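Side-chain contacts in scyllo-inosose 3-dehydrogenase (Thermotoga maritima, PDB 3IP1), which catalyses the NAD(+)-dependent oxidation of scyllo-inosose to 3-dehydro-scyllo-inosose, a zinc-dependent step that probably belongs to myo-inositol breakdown: residues C126-E129 and M130-G134; H135-P138 and C139-F143; L295-P298 and Q299-V303. All coordinates share one frame; numbering follows the deposited sequence.

Contact 1 of 3, residues C126-E129 and M130-G134; sequences CAEE and MLWCG. With CD (cadmium ion), chain E.
The carboxylate of E128 and the indole of W132 meet through one nearly straight hydrogen bond: NE1 of W132 gives its proton to OE1 of E128 over 2.9 Å, with an N-H...O angle of 172°. From CB, the glutamate side chain sets off toward the residues that follow, with CG anti to the carbonyl carbon, and runs on extended. CD lies 4.0 Å from NE1 of W132, just off the ring edge. OE1 lies in the indole plane; NE1 meets it on the syn side but above the carboxylate plane, and the two flat groups are turned 40° apart. The same oxygen also bonds S345, and OE2 is taken by W173, so this buried carboxylate is held at both oxygens, which should stop it turning. An alanine in place of W132 takes away the indole N-H, and OE1 of E128 would probably be left with S345 alone of the two partners named here, the carboxylate less firmly fixed in its rotation.

Between these two, E129 folds back on M130, a selenomethionine. Its CG stands anti to the backbone N (chi1 173°), and a bend at chi2 brings OE1 of E129 alongside SE of M130 at 3.3 Å. The E129 side chain also lies against H97 and E195, ligands of the first metal site. L131 is the centre of an inverse gamma turn, and its CD2 lies near the carbonyl oxygens of E128 and E129, 3.6 Å from O of E129. Beyond the tryptophan, SG of C133 binds cadmium at 2.5 Å. Strand 124-127 thus leads through strand 130-131 into the four-cysteine structural metal site known from zinc-containing alcohol dehydrogenases, here filled by cadmium.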
loop_
_atom_site.group_PDB
_atom_site.type_symbol
_atom_site.label_atom_id
_atom_site.label_comp_id
_atom_site.label_asym_id
_atom_site.label_seq_id
_atom_site.Cartn_x
_atom_site.Cartn_y
_atom_site.Cartn_z
ATOM N N CYS A 126 18.160 24.475 -4.552
ATOM C CA CYS A 126 17.076 24.982 -3.726
ATOM C C CYS A 126 17.175 24.230 -2.402
ATOM O O CYS A 126 17.925 23.265 -2.294
ATOM C CB CYS A 126 15.724 24.743 -4.391
ATOM S SG CYS A 126 15.326 22.999 -4.597
ATOM N N ALA A 127 16.425 24.648 -1.390
ATOM C CA ALA A 127 16.501 23.948 -0.118
ATOM C C ALA A 127 15.159 23.808 0.586
ATOM O O ALA A 127 14.208 24.554 0.320
ATOM C CB ALA A 127 17.550 24.578 0.794
ATOM N N GLU A 128 15.081 22.811 1.455
ATOM C CA GLU A 128 13.889 22.562 2.237
ATOM C C GLU A 128 13.784 23.608 3.354
ATOM O O GLU A 128 14.796 24.139 3.823
ATOM C CB GLU A 128 13.915 21.135 2.815
ATOM C CG GLU A 128 14.186 20.064 1.763
ATOM C CD GLU A 128 14.319 18.665 2.335
ATOM O OE1 GLU A 128 13.857 18.399 3.456
ATOM O OE2 GLU A 128 14.892 17.810 1.652
ATOM N N GLU A 129 12.561 23.886 3.767
ATOM C CA GLU A 129 12.276 24.804 4.867
ATOM C C GLU A 129 12.140 24.076 6.235
ATOM O O GLU A 129 12.416 24.678 7.290
ATOM C CB GLU A 129 11.027 25.631 4.499
ATOM C CG GLU A 129 10.450 26.533 5.578
ATOM C CD GLU A 129 9.543 25.797 6.571
ATOM O OE1 GLU A 129 9.111 24.662 6.311
ATOM O OE2 GLU A 129 9.258 26.370 7.630
HETATM N N MSE A 130 11.727 22.807 6.213
HETATM C CA MSE A 130 11.594 22.010 7.434
HETATM C C MSE A 130 12.965 21.471 7.794
HETATM O O MSE A 130 13.471 20.586 7.125
HETATM C CB MSE A 130 10.630 20.831 7.244
HETATM C CG MSE A 130 9.215 21.167 6.727
HETATM SE SE MSE A 130 8.086 22.076 8.056
HETATM C CE MSE A 130 7.476 20.472 9.014
ATOM N N LEU A 131 13.577 22.011 8.838
ATOM C CA LEU A 131 14.915 21.595 9.212
ATOM C C LEU A 131 14.837 20.447 10.232
ATOM O O LEU A 131 14.967 20.652 11.440
ATOM C CB LEU A 131 15.757 22.797 9.682
ATOM C CG LEU A 131 15.565 24.093 8.857
ATOM C CD1 LEU A 131 16.262 25.279 9.507
ATOM C CD2 LEU A 131 15.963 23.951 7.350
ATOM N N TRP A 132 14.571 19.243 9.712
ATOM C CA TRP A 132 14.464 18.005 10.504
ATOM C C TRP A 132 15.819 17.574 11.086
ATOM O O TRP A 132 16.875 17.835 10.497
ATOM C CB TRP A 132 13.875 16.873 9.647
ATOM C CG TRP A 132 14.407 16.849 8.229
ATOM C CD1 TRP A 132 13.865 17.472 7.150
ATOM C CD2 TRP A 132 15.587 16.177 7.754
ATOM N NE1 TRP A 132 14.629 17.232 6.023
ATOM C CE2 TRP A 132 15.689 16.439 6.367
ATOM C CE3 TRP A 132 16.560 15.365 8.361
ATOM C CZ2 TRP A 132 16.729 15.941 5.583
ATOM C CZ3 TRP A 132 17.591 14.849 7.564
ATOM C CH2 TRP A 132 17.660 15.144 6.198
ATOM N N CYS A 133 15.794 16.945 12.257
ATOM C CA CYS A 133 17.040 16.631 12.984
ATOM C C CYS A 133 17.748 15.411 12.392
ATOM O O CYS A 133 18.971 15.366 12.345
ATOM C CB CYS A 133 16.791 16.477 14.498
ATOM S SG CYS A 133 15.975 14.922 15.077
ATOM N N GLY A 134 16.990 14.428 11.916
ATOM C CA GLY A 134 17.592 13.239 11.354
ATOM C C GLY A 134 17.753 12.101 12.340
ATOM O O GLY A 134 18.059 10.999 11.928
HETATM CD CD CD E . 13.801 14.643 13.841
#

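Contact 2 of 3, residues H135-P138 and C139-F143; sequences HCRP and CAEGF. With CD (cadmium ion), chain E.
SG of C136 both binds cadmium at 2.5 Å and accepts the backbone N-H of C139 at 3.5 Å, in a nearly straight bond (N-H...S 168°). C136 is the N-cap of helix 137-140, and its first torsion puts the sulfur between backbone N and carbonyl carbon (chi1 73°), where it can face both the ion and the first turn. C139, one turn on, supplies a second thiolate to the cadmium, and C133 and C147 complete the four.

One turn of helix apart, R137 and E141 form a salt bridge. NE of R137 points at OE2 of E141 at 2.5 Å, a separation so short that its exact value is doubtful; the oxygen lies in the guanidinium plane, at its edge, while the carboxylate plane is turned 56° from it. The helix closes in a Schellman motif at G142, where N of F143 bonds O of P138 at 2.8 Å. R137 packs on P351 of a second subunit and L281 of a third. Sulfur that accepts an N-H at the start of a helix is probably eased in its negative charge, which is consistent with thiolates gathered round one metal ion.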
loop_
_atom_site.group_PDB
_atom_site.type_symbol
_atom_site.label_atom_id
_atom_site.label_comp_id
_atom_site.label_asym_id
_atom_site.label_seq_id
_atom_site.Cartn_x
_atom_site.Cartn_y
_atom_site.Cartn_z
ATOM N N HIS A 135 17.516 12.346 13.627
ATOM C CA HIS A 135 17.796 11.337 14.664
ATOM C C HIS A 135 16.615 10.939 15.565
ATOM O O HIS A 135 16.679 9.903 16.264
ATOM C CB HIS A 135 19.022 11.733 15.533
ATOM C CG HIS A 135 18.896 13.055 16.228
ATOM N ND1 HIS A 135 18.166 13.226 17.390
ATOM C CD2 HIS A 135 19.449 14.261 15.953
ATOM C CE1 HIS A 135 18.242 14.487 17.777
ATOM N NE2 HIS A 135 19.020 15.137 16.927
ATOM N N CYS A 136 15.550 11.743 15.578
ATOM C CA CYS A 136 14.406 11.417 16.436
ATOM C C CYS A 136 13.640 10.208 15.875
ATOM O O CYS A 136 13.906 9.761 14.759
ATOM C CB CYS A 136 13.487 12.616 16.642
ATOM S SG CYS A 136 12.509 13.000 15.182
ATOM N N ARG A 137 12.707 9.670 16.652
ATOM C CA ARG A 137 11.943 8.512 16.187
ATOM C C ARG A 137 11.212 8.751 14.850
ATOM O O ARG A 137 11.393 7.963 13.912
ATOM C CB ARG A 137 11.005 7.981 17.276
ATOM C CG ARG A 137 10.095 6.855 16.799
ATOM C CD ARG A 137 9.945 5.819 17.873
ATOM N NE ARG A 137 9.122 4.693 17.433
ATOM C CZ ARG A 137 8.706 3.724 18.239
ATOM N NH1 ARG A 137 9.063 3.725 19.527
ATOM N NH2 ARG A 137 7.950 2.751 17.759
ATOM N N PRO A 138 10.402 9.836 14.744
ATOM C CA PRO A 138 9.805 10.080 13.404
ATOM C C PRO A 138 10.817 10.191 12.269
ATOM O O PRO A 138 10.569 9.637 11.200
ATOM C CB PRO A 138 9.022 11.385 13.593
ATOM C CG PRO A 138 8.554 11.305 15.022
ATOM C CD PRO A 138 9.777 10.696 15.771
ATOM N N CYS A 139 11.940 10.887 12.475
ATOM C CA CYS A 139 12.998 10.939 11.443
ATOM C C CYS A 139 13.557 9.541 11.115
ATOM O O CYS A 139 13.653 9.152 9.942
ATOM C CB CYS A 139 14.128 11.923 11.821
ATOM S SG CYS A 139 13.718 13.716 11.551
ATOM N N ALA A 140 13.875 8.774 12.149
ATOM C CA ALA A 140 14.420 7.434 11.963
ATOM C C ALA A 140 13.423 6.471 11.317
ATOM O O ALA A 140 13.832 5.480 10.745
ATOM C CB ALA A 140 14.942 6.865 13.289
ATOM N N GLU A 141 12.124 6.750 11.414
ATOM C CA GLU A 141 11.122 5.928 10.708
ATOM C C GLU A 141 10.827 6.482 9.313
ATOM O O GLU A 141 9.996 5.931 8.604
ATOM C CB GLU A 141 9.812 5.737 11.525
ATOM C CG GLU A 141 10.007 5.029 12.878
ATOM C CD GLU A 141 8.713 4.820 13.710
ATOM O OE1 GLU A 141 7.596 4.987 13.181
ATOM O OE2 GLU A 141 8.830 4.488 14.919
ATOM N N GLY A 142 11.510 7.566 8.932
ATOM C CA GLY A 142 11.387 8.156 7.597
ATOM C C GLY A 142 10.242 9.156 7.423
ATOM O O GLY A 142 9.754 9.361 6.297
ATOM N N PHE A 143 9.836 9.795 8.527
ATOM C CA PHE A 143 8.775 10.808 8.510
ATOM C C PHE A 143 9.252 12.193 9.039
ATOM O O PHE A 143 8.816 12.646 10.121
ATOM C CB PHE A 143 7.536 10.257 9.252
ATOM C CG PHE A 143 7.049 8.936 8.696
ATOM C CD1 PHE A 143 6.432 8.880 7.442
ATOM C CD2 PHE A 143 7.258 7.736 9.400
ATOM C CE1 PHE A 143 5.997 7.644 6.883
ATOM C CE2 PHE A 143 6.834 6.490 8.862
ATOM C CZ PHE A 143 6.198 6.445 7.601
HETATM CD CD CD E . 13.801 14.643 13.841
#

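Contact 3 of 3, residues L295-P298 and Q299-V303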
loop_
_atom_site.group_PDB
_atom_site.type_symbol
_atom_site.label_atom_id
_atom_site.label_comp_id
_atom_site.label_asym_id
_atom_site.label_seq_id
_atom_site.Cartn_x
_atom_site.Cartn_y
_atom_site.Cartn_z
ATOM N N LEU A 295 -16.526 25.662 5.673
ATOM C CA LEU A 295 -17.495 26.199 4.688
ATOM C C LEU A 295 -17.686 25.298 3.462
ATOM O O LEU A 295 -18.770 25.263 2.874
ATOM C CB LEU A 295 -17.114 27.609 4.194
ATOM C CG LEU A 295 -16.840 28.809 5.125
ATOM C CD1 LEU A 295 -16.670 30.095 4.294
ATOM C CD2 LEU A 295 -17.912 29.005 6.217
ATOM N N VAL A 296 -16.630 24.600 3.049
ATOM C CA VAL A 296 -16.713 23.779 1.836
ATOM C C VAL A 296 -16.981 22.291 2.098
ATOM O O VAL A 296 -17.254 21.558 1.168
ATOM C CB VAL A 296 -15.476 23.934 0.915
ATOM C CG1 VAL A 296 -15.461 25.318 0.265
ATOM C CG2 VAL A 296 -14.182 23.642 1.680
ATOM N N TRP A 297 -16.915 21.867 3.357
ATOM C CA TRP A 297 -17.073 20.457 3.680
ATOM C C TRP A 297 -18.427 19.878 3.270
ATOM O O TRP A 297 -18.467 18.789 2.695
ATOM C CB TRP A 297 -16.828 20.184 5.167
ATOM C CG TRP A 297 -16.384 18.793 5.405
ATOM C CD1 TRP A 297 -17.155 17.745 5.802
ATOM C CD2 TRP A 297 -15.052 18.276 5.238
ATOM N NE1 TRP A 297 -16.390 16.606 5.903
ATOM C CE2 TRP A 297 -15.096 16.904 5.555
ATOM C CE3 TRP A 297 -13.830 18.845 4.855
ATOM C CZ2 TRP A 297 -13.953 16.084 5.513
ATOM C CZ3 TRP A 297 -12.693 18.033 4.802
ATOM C CH2 TRP A 297 -12.766 16.668 5.133
ATOM N N PRO A 298 -19.541 20.586 3.582
ATOM C CA PRO A 298 -20.850 20.048 3.197
ATOM C C PRO A 298 -20.947 19.772 1.693
ATOM O O PRO A 298 -21.512 18.749 1.276
ATOM C CB PRO A 298 -21.823 21.165 3.616
ATOM C CG PRO A 298 -21.122 21.867 4.724
ATOM C CD PRO A 298 -19.671 21.822 4.387
ATOM N N GLN A 299 -20.398 20.674 0.887
ATOM C CA GLN A 299 -20.391 20.474 -0.554
ATOM C C GLN A 299 -19.507 19.309 -1.004
ATOM O O GLN A 299 -19.856 18.605 -1.938
ATOM C CB GLN A 299 -19.953 21.739 -1.254
ATOM C CG GLN A 299 -20.739 22.954 -0.814
ATOM C CD GLN A 299 -20.126 24.207 -1.349
ATOM O OE1 GLN A 299 -20.023 24.384 -2.562
ATOM N NE2 GLN A 299 -19.681 25.076 -0.454
ATOM N N ILE A 300 -18.360 19.126 -0.361
ATOM C CA ILE A 300 -17.483 17.998 -0.675
ATOM C C ILE A 300 -18.207 16.712 -0.323
ATOM O O ILE A 300 -18.240 15.767 -1.109
ATOM C CB ILE A 300 -16.146 18.043 0.125
ATOM C CG1 ILE A 300 -15.270 19.214 -0.318
ATOM C CG2 ILE A 300 -15.347 16.733 -0.061
ATOM C CD1 ILE A 300 -14.066 19.472 0.625
ATOM N N GLU A 301 -18.777 16.679 0.880
ATOM C CA GLU A 301 -19.544 15.525 1.331
ATOM C C GLU A 301 -20.743 15.230 0.427
ATOM O O GLU A 301 -21.108 14.071 0.241
ATOM C CB GLU A 301 -19.995 15.721 2.777
ATOM C CG GLU A 301 -18.875 15.529 3.796
ATOM C CD GLU A 301 -19.428 15.393 5.195
ATOM O OE1 GLU A 301 -20.610 15.736 5.341
ATOM O OE2 GLU A 301 -18.711 14.962 6.139
ATOM N N GLU A 302 -21.338 16.265 -0.159
ATOM C CA GLU A 302 -22.487 16.032 -1.009
ATOM C C GLU A 302 -22.067 15.393 -2.332
ATOM O O GLU A 302 -22.755 14.492 -2.836
ATOM C CB GLU A 302 -23.319 17.304 -1.247
ATOM C CG GLU A 302 -24.704 16.947 -1.814
ATOM C CD GLU A 302 -25.494 18.131 -2.368
ATOM O OE1 GLU A 302 -25.313 19.266 -1.879
ATOM O OE2 GLU A 302 -26.312 17.915 -3.292
ATOM N N VAL A 303 -20.956 15.863 -2.900
ATOM C CA VAL A 303 -20.398 15.225 -4.082
ATOM C C VAL A 303 -20.015 13.759 -3.795
ATOM O O VAL A 303 -20.382 12.856 -4.556
ATOM C CB VAL A 303 -19.178 15.974 -4.640
ATOM C CG1 VAL A 303 -18.477 15.103 -5.681
ATOM C CG2 VAL A 303 -19.603 17.320 -5.263
#
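V296 and I300 sit one turn apart on helix 293-306, the helix of a beta-alpha-beta unit of the Rossmann-type domain, between strands 285-288 and 313-316. CD1 of I300 lies 4.3 Å from CG2 of V296 and equally far from CE3 of W297, which it approaches obliquely. I300 packs on F286 and V314 of the sheet, W297 on V314 and I316 and also on strand 324-326.

Backbone bonds follow the i to i+4 pattern, N of I300 to O of V296 and N of E301 to O of W297, the latter at 2.8 Å. P298, which has no N-H to give back, kinks the helix, yet its O still takes N of E302.

Between the two segments both side-chain polar bonds are weak. NE2 of Q299 reaches back to O of L295 over 3.5 Å. E301 has its stronger partner in T327, through OE1, and E302 pairs with R306. W297 has CG anti to its own N (chi1 -154°), which swings the ring round beside E301; ring and carboxylate planes are 63° apart, and NE1 of W297 makes a weak hydrogen bond to OE2 of E301, 2.9 Å with an N-H...O angle of 128°, the oxygen at the ring edge.

Overall arrangement
Contacts 1 and 2 are neighbours in the chain and share one cadmium ion, which takes one ligand from contact 1 and two from contact 2. Their centres are 13 Å apart, and they touch where SG of C139 lies 3.4 Å from N of G134. Both also reach the second subunit. Contact 1 runs back from this structural site toward the other metal site, with the side chain of E129 about 6 Å from its cadmium. Contact 3 belongs to the Rossmann-type domain, its centre 35 Å from each of the others and nearest atoms about 21 Å away; V296 is about 9 Å, side chain to side chain, from E245, a probable NAD(+) ligand.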